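Local coordinates for farnesyl pyrophosphate synthase (Pseudomonas aeruginosa, PDB 3ZOU), which catalyses the synthesis of farnesyl diphosphate by condensing geranyl diphosphate with isopentenyl diphosphate, a magnesium-dependent prenyl transfer, at residues L81-D84 with D85-A88; F105-A108 with T109-A113. All blocks are in the same frame, centred on the assembly; numbering follows the deposited sequence.

Contact 1. Residues L81-D84 with D85-A88. With MG (magnesium ion), chain D; MG (magnesium ion), chain C; GPP (geranyl diphosphate), chain E.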
ATOM      1  N   LEU A  81       1.125 -10.680   7.409  1.00  9.54           N
ATOM      2  CA  LEU A  81       1.014 -12.089   7.879  1.00 10.65           C
ATOM      3  C   LEU A  81       0.332 -12.948   6.805  1.00  9.96           C
ATOM      4  O   LEU A  81       0.717 -14.076   6.604  1.00 11.42           O
ATOM      5  CB  LEU A  81       0.267 -12.122   9.224  1.00 11.33           C
ATOM      6  CG  LEU A  81       0.996 -11.415  10.394  1.00 12.91           C
ATOM      7  CD1 LEU A  81       0.111 -11.620  11.634  1.00 15.31           C
ATOM      8  CD2 LEU A  81       2.448 -11.860  10.519  1.00 14.88           C
ATOM      9  N   VAL A  82      -0.673 -12.395   6.123  1.00  9.76           N
ATOM     10  CA  VAL A  82      -1.341 -13.130   5.047  1.00  9.38           C
ATOM     11  C   VAL A  82      -0.316 -13.492   4.000  1.00 10.00           C
ATOM     12  O   VAL A  82      -0.283 -14.647   3.572  1.00 11.01           O
ATOM     13  CB  VAL A  82      -2.536 -12.331   4.488  1.00  9.54           C
ATOM     14  CG1 VAL A  82      -3.096 -13.029   3.263  1.00  9.94           C
ATOM     15  CG2 VAL A  82      -3.634 -12.183   5.535  1.00 10.63           C
ATOM     16  N   HIS A  83       0.481 -12.518   3.546  1.00  9.50           N
ATOM     17  CA  HIS A  83       1.472 -12.832   2.506  1.00  9.31           C
ATOM     18  C   HIS A  83       2.531 -13.792   3.036  1.00 10.75           C
ATOM     19  O   HIS A  83       2.965 -14.642   2.295  1.00 12.50           O
ATOM     20  CB  HIS A  83       2.051 -11.576   1.875  1.00  9.34           C
ATOM     21  CG  HIS A  83       1.118 -10.894   0.915  1.00  9.68           C
ATOM     22  ND1 HIS A  83       1.482  -9.791   0.173  1.00  9.80           N
ATOM     23  CD2 HIS A  83      -0.153 -11.178   0.549  1.00 10.28           C
ATOM     24  CE1 HIS A  83       0.480  -9.409  -0.580  1.00 10.36           C
ATOM     25  NE2 HIS A  83      -0.536 -10.231  -0.372  1.00 10.33           N
ATOM     26  N   ASP A  84       2.981 -13.604   4.272  1.00  9.38           N
ATOM     27  CA  ASP A  84       4.005 -14.471   4.892  1.00 10.67           C
ATOM     28  C   ASP A  84       3.496 -15.940   4.915  1.00 11.10           C
ATOM     29  O   ASP A  84       4.302 -16.855   4.781  1.00 12.30           O
ATOM     30  CB  ASP A  84       4.293 -14.015   6.297  1.00 12.34           C
ATOM     31  CG  ASP A  84       5.347 -14.843   7.005  1.00 16.35           C
ATOM     32  OD1 ASP A  84       6.565 -14.767   6.640  1.00 20.09           O
ATOM     33  OD2 ASP A  84       4.984 -15.606   7.910  1.00 17.52           O
ATOM     34  N   ASP A  85       2.217 -16.160   5.074  1.00 11.28           N
ATOM     35  CA  ASP A  85       1.687 -17.498   5.224  1.00 11.62           C
ATOM     36  C   ASP A  85       1.593 -18.227   3.870  1.00 12.34           C
ATOM     37  O   ASP A  85       1.406 -19.431   3.818  1.00 12.18           O
ATOM     38  CB  ASP A  85       0.295 -17.445   5.831  1.00 12.80           C
ATOM     39  CG  ASP A  85       0.270 -17.141   7.320  1.00 13.54           C
ATOM     40  OD1 ASP A  85       1.237 -17.434   8.033  1.00 15.82           O
ATOM     41  OD2 ASP A  85      -0.779 -16.671   7.757  1.00 14.27           O
ATOM     42  N   LEU A  86       1.651 -17.473   2.768  1.00 11.20           N
ATOM     43  CA  LEU A  86       1.439 -18.078   1.442  1.00 11.90           C
ATOM     44  C   LEU A  86       2.411 -19.202   1.110  1.00 13.03           C
ATOM     45  O   LEU A  86       3.506 -19.217   1.581  1.00 14.05           O
ATOM     46  CB  LEU A  86       1.574 -17.016   0.347  1.00 12.12           C
ATOM     47  CG  LEU A  86       0.555 -15.891   0.342  1.00 12.89           C
ATOM     48  CD1 LEU A  86       0.970 -14.829  -0.653  1.00 14.33           C
ATOM     49  CD2 LEU A  86      -0.828 -16.422   0.001  1.00 15.72           C
ATOM     50  N   PRO A  87       1.958 -20.144   0.228  1.00 14.09           N
ATOM     51  CA  PRO A  87       2.842 -21.214  -0.143  1.00 15.67           C
ATOM     52  C   PRO A  87       4.220 -20.806  -0.606  1.00 15.45           C
ATOM     53  O   PRO A  87       5.180 -21.531  -0.342  1.00 18.62           O
ATOM     54  CB  PRO A  87       2.062 -21.872  -1.264  1.00 15.47           C
ATOM     55  CG  PRO A  87       0.669 -21.712  -0.887  1.00 17.05           C
ATOM     56  CD  PRO A  87       0.618 -20.311  -0.329  1.00 15.62           C
ATOM     57  N   ALA A  88       4.355 -19.673  -1.302  1.00 16.27           N
ATOM     58  CA  ALA A  88       5.649 -19.242  -1.807  1.00 16.08           C
ATOM     59  C   ALA A  88       6.578 -18.698  -0.758  1.00 15.32           C
ATOM     60  O   ALA A  88       7.763 -18.494  -0.980  1.00 15.63           O
ATOM     61  CB  ALA A  88       5.467 -18.206  -2.868  1.00 19.02           C
TER
HETATM   62 MG    MG D1296       5.799 -17.190   8.996  0.90 20.94          MG
HETATM   63 MG    MG C1295       8.213 -15.865   7.584  1.00 24.12          MG
HETATM   64  C1  GPP E1297       6.243 -13.074  10.166  0.75 24.44           C
HETATM   65  O1  GPP E1297       7.553 -13.607  10.482  0.75 23.12           O
HETATM   66  C2  GPP E1297       6.364 -12.071   9.067  0.75 24.40           C
HETATM   67  C3  GPP E1297       6.584 -10.754   9.295  0.75 19.26           C
HETATM   68  C4  GPP E1297       6.547 -10.283  10.692  0.75 19.73           C
HETATM   69  C5  GPP E1297       6.672  -9.768   8.218  0.75 20.99           C
HETATM   70  C6  GPP E1297       6.097 -10.363   6.915  0.75 23.68           C
HETATM   71  C7  GPP E1297       6.369  -9.405   5.847  0.75 20.89           C
HETATM   72  C8  GPP E1297       5.917  -9.432   4.602  0.75 18.35           C
HETATM   73  C9  GPP E1297       4.958 -10.450   3.959  0.75 14.22           C
HETATM   74  C10 GPP E1297       6.502  -8.248   3.900  0.75 17.15           C
HETATM   75  PA  GPP E1297       7.720 -15.183  10.722  0.75 22.68           P
HETATM   76  O1A GPP E1297       7.370 -15.935   9.410  0.75 17.85           O
HETATM   77  O2A GPP E1297       9.146 -15.357  11.208  0.75 26.15           O
HETATM   78  O3A GPP E1297       6.722 -15.367  11.968  0.75 28.28           O
HETATM   79  PB  GPP E1297       5.378 -16.258  12.083  0.75 31.68           P
HETATM   80  O1B GPP E1297       5.108 -16.759  10.671  0.75 23.10           O
HETATM   81  O2B GPP E1297       5.697 -17.391  13.038  0.75 34.91           O
HETATM   82  O3B GPP E1297       4.412 -15.198  12.611  0.75 31.34           O
HETATM   83  O   HOH W   1       4.105 -18.240   8.421  1.00 26.31           O
HETATM   84  O   HOH W   2       9.928 -16.968   8.203  1.00 34.58           O
HETATM   85  O   HOH W   3       9.391 -14.017   7.951  1.00 25.66           O
HETATM   86  O   HOH W   4       9.036 -16.096   5.626  1.00 29.04           O
HETATM   87  O   HOH W   5       6.579 -18.918   9.795  1.00 28.48           O
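Leu81 O accepts from Asp85 N at 3.0 Å, a helical bond that brings the start of the family's first aspartate-rich motif, the DDxxxxD sequence opened by Asp84 and Asp85, round by one turn. The same carbonyl lies beneath the Asp85 carboxylate, whose OD1 takes a salt bridge from Arg95 and accepts a hydrogen bond from water 1, itself a ligand of the chain D magnesium ion. Asp85 thus acts in the second shell. The Leu81 CD2 methyl meets geranyl diphosphate near its C1. Val82 O draws a second, weak bond from Asp85 N at 3.3 Å, making that N-H bifurcated. His83 O takes Leu86 N at 3.2 Å, with a C=O...N angle of 113° and the donor well above the carbonyl plane. The His83 and Leu86 side chains run side by side; His83 CD2 and Leu86 CD1 are 4.0 Å apart, and His83 CB touches C9 at the far end of the geranyl tail. The ring's ND1 is hydrogen-bonded to Asp115 of the second subunit. Asp84 bridges the two metals. With CG anti to the backbone N (chi1 -179°), its carboxylate splits between them: OD2 binds the magnesium ion of chain D at 2.1 Å, and OD1 that of chain C at 2.2 Å. Both ions share the substrate oxygen O1A, and the metals are likely to offset the charge of the departing diphosphate, as in related synthases. Gln158 also hydrogen-bonds Asp84 OD1, and Asp90 is a further metal ligand. Around this turn of helix 67-85, strand 94-95 brings Arg95 against Leu81 and Asp84, helix 101-104 touches Val82 and Asp85, and helix 107-126 covers His83 through Ala114.

Contact 2. Residues F105-A108 with T109-A113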
ATOM      1  N   PHE A 105     -10.116 -19.457   2.154  1.00 12.93           N
ATOM      2  CA  PHE A 105     -10.650 -18.944   0.932  1.00 13.44           C
ATOM      3  C   PHE A 105      -9.886 -19.594  -0.174  1.00 14.56           C
ATOM      4  O   PHE A 105     -10.173 -20.740  -0.524  1.00 17.35           O
ATOM      5  CB  PHE A 105     -10.614 -17.369   0.935  1.00 12.80           C
ATOM      6  CG  PHE A 105     -11.503 -16.748   1.943  1.00 11.86           C
ATOM      7  CD1 PHE A 105     -11.041 -16.625   3.201  1.00 11.93           C
ATOM      8  CD2 PHE A 105     -12.811 -16.316   1.652  1.00 12.11           C
ATOM      9  CE1 PHE A 105     -11.845 -16.138   4.199  1.00 12.67           C
ATOM     10  CE2 PHE A 105     -13.615 -15.746   2.637  1.00 13.36           C
ATOM     11  CZ  PHE A 105     -13.122 -15.693   3.929  1.00 12.54           C
ATOM     12  N   ASP A 106      -8.941 -18.938  -0.741  1.00 14.69           N
ATOM     13  CA  ASP A 106      -8.115 -19.459  -1.814  1.00 14.72           C
ATOM     14  C   ASP A 106      -6.924 -18.522  -1.930  1.00 14.09           C
ATOM     15  O   ASP A 106      -6.895 -17.439  -1.312  1.00 14.65           O
ATOM     16  CB  ASP A 106      -8.840 -19.572  -3.161  1.00 15.85           C
ATOM     17  CG  ASP A 106      -9.519 -18.293  -3.597  1.00 16.13           C
ATOM     18  OD1 ASP A 106      -8.808 -17.385  -4.056  1.00 17.37           O
ATOM     19  OD2 ASP A 106     -10.737 -18.166  -3.404  1.00 21.13           O
ATOM     20  N   GLU A 107      -5.910 -18.955  -2.666  1.00 12.62           N
ATOM     21  CA  GLU A 107      -4.655 -18.243  -2.663  1.00 12.38           C
ATOM     22  C   GLU A 107      -4.778 -16.855  -3.331  1.00 13.09           C
ATOM     23  O   GLU A 107      -4.296 -15.864  -2.809  1.00 13.81           O
ATOM     24  CB  GLU A 107      -3.542 -19.058  -3.295  1.00 14.47           C
ATOM     25  CG  GLU A 107      -2.234 -18.375  -3.212  1.00 15.24           C
ATOM     26  CD  GLU A 107      -1.078 -19.245  -3.675  1.00 19.69           C
ATOM     27  OE1 GLU A 107      -1.234 -20.492  -3.710  1.00 21.13           O
ATOM     28  OE2 GLU A 107      -0.013 -18.658  -4.021  1.00 24.46           O
ATOM     29  N   ALA A 108      -5.477 -16.820  -4.457  1.00 12.09           N
ATOM     30  CA  ALA A 108      -5.653 -15.531  -5.153  1.00 12.14           C
ATOM     31  C   ALA A 108      -6.370 -14.528  -4.247  1.00 11.97           C
ATOM     32  O   ALA A 108      -5.964 -13.353  -4.140  1.00 10.80           O
ATOM     33  CB  ALA A 108      -6.420 -15.743  -6.437  1.00 13.12           C
ATOM     34  N   THR A 109      -7.419 -14.988  -3.575  1.00 12.00           N
ATOM     35  CA  THR A 109      -8.214 -14.138  -2.671  1.00 11.40           C
ATOM     36  C   THR A 109      -7.346 -13.687  -1.492  1.00 10.74           C
ATOM     37  O   THR A 109      -7.426 -12.527  -1.116  1.00 10.86           O
ATOM     38  CB  THR A 109      -9.512 -14.834  -2.217  1.00 11.81           C
ATOM     39  OG1 THR A 109     -10.309 -15.054  -3.389  1.00 12.65           O
ATOM     40  CG2 THR A 109     -10.308 -13.975  -1.270  1.00 11.18           C
ATOM     41  N   ALA A 110      -6.464 -14.539  -0.965  1.00 10.57           N
ATOM     42  CA  ALA A 110      -5.595 -14.124   0.141  1.00 10.48           C
ATOM     43  C   ALA A 110      -4.658 -13.047  -0.316  1.00 11.16           C
ATOM     44  O   ALA A 110      -4.459 -12.050   0.368  1.00 11.45           O
ATOM     45  CB  ALA A 110      -4.820 -15.288   0.685  1.00 11.11           C
ATOM     46  N   ILE A 111      -4.043 -13.256  -1.477  1.00 10.00           N
ATOM     47  CA  ILE A 111      -3.124 -12.273  -2.012  1.00 10.00           C
ATOM     48  C   ILE A 111      -3.806 -10.916  -2.161  1.00  9.82           C
ATOM     49  O   ILE A 111      -3.277  -9.853  -1.695  1.00  9.42           O
ATOM     50  CB  ILE A 111      -2.525 -12.699  -3.398  1.00 10.50           C
ATOM     51  CG1 ILE A 111      -1.561 -13.873  -3.198  1.00 11.82           C
ATOM     52  CG2 ILE A 111      -1.782 -11.551  -4.054  1.00 12.11           C
ATOM     53  CD1 ILE A 111      -1.308 -14.686  -4.478  1.00 12.15           C
ATOM     54  N   LEU A 112      -4.939 -10.933  -2.791  1.00  9.18           N
ATOM     55  CA  LEU A 112      -5.740  -9.753  -3.070  1.00  9.78           C
ATOM     56  C   LEU A 112      -6.283  -9.091  -1.770  1.00  9.40           C
ATOM     57  O   LEU A 112      -6.197  -7.865  -1.640  1.00  9.90           O
ATOM     58  CB  LEU A 112      -6.936 -10.082  -3.992  1.00  9.98           C
ATOM     59  CG  LEU A 112      -6.491 -10.420  -5.414  1.00 10.55           C
ATOM     60  CD1 LEU A 112      -7.708 -10.883  -6.198  1.00 12.61           C
ATOM     61  CD2 LEU A 112      -5.862  -9.217  -6.082  1.00 12.06           C
ATOM     62  N   ALA A 113      -6.880  -9.857  -0.851  1.00  9.32           N
ATOM     63  CA  ALA A 113      -7.359  -9.311   0.420  1.00  9.52           C
ATOM     64  C   ALA A 113      -6.257  -8.539   1.078  1.00  9.75           C
ATOM     65  O   ALA A 113      -6.472  -7.429   1.572  1.00  9.22           O
ATOM     66  CB  ALA A 113      -7.865 -10.404   1.335  1.00  8.95           C
TER
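Asp106 is the N-cap of helix 107-126, its carboxylate reaching forward to Thr109, three residues on. One oxygen does the capping: OD1 accepts from Thr109 N at 2.8 Å, with an N-H...O angle of 157°, and from Thr109 OG1 at 2.9 Å. Both donors come in on the syn side of OD1 and from the same face of the carboxylate plane, the amide further out of that plane than the hydroxyl. CG sits between the backbone N and the carbonyl carbon (chi1 52°), which puts the carboxylate over the first turn, where its negative charge would probably interact favourably with the positive end of the helix dipole. The other oxygen, OD2, is taken by a salt bridge from Arg31 of helix 30-40, so the cap is tied to a neighbouring helix as well. Phe105 lies just ahead of the cap, with its CB 4.1 Å from Thr109 CG2 and its ring leading away to pack on Arg31, Glu34 and Ala35.

Behind the cap regular i to i+4 bonds take over. Ala110 N reaches Asp106 O at 3.0 Å, and Leu112 N bonds to Ala108 O at the same length. The second subunit packs here too: its Ala88 on Glu107 and Ala108, its Leu162 on Thr109 and Leu112. Alongside the nearly straight bond from Ile111 N to Glu107 O (2.9 Å, 170°), the extended Glu107 side chain passes Ile111, and its CG rests 4.0 Å from Ile111 CD1.

How the contacts relate
Contact 1 comes first along the chain, in helix 67-85 and the loop after it; contact 2 follows beyond strands 94-95 and 98-99 and helix 101-104, at the start of helix 107-126. Their centres are about 10 Å apart on the same side of the chain's centre, and they touch directly. His83 NE2 makes a probable hydrogen bond to Ile111 O at 3.1 Å, Leu86 CD1 packs on Ile111 CG1 at 3.7 Å, and Val82 CG1 lies against Ala110 O. Both also meet the second subunit. Residues 81-88 therefore face the substrate and magnesium ions, and share the dimer interface with residues 105-113.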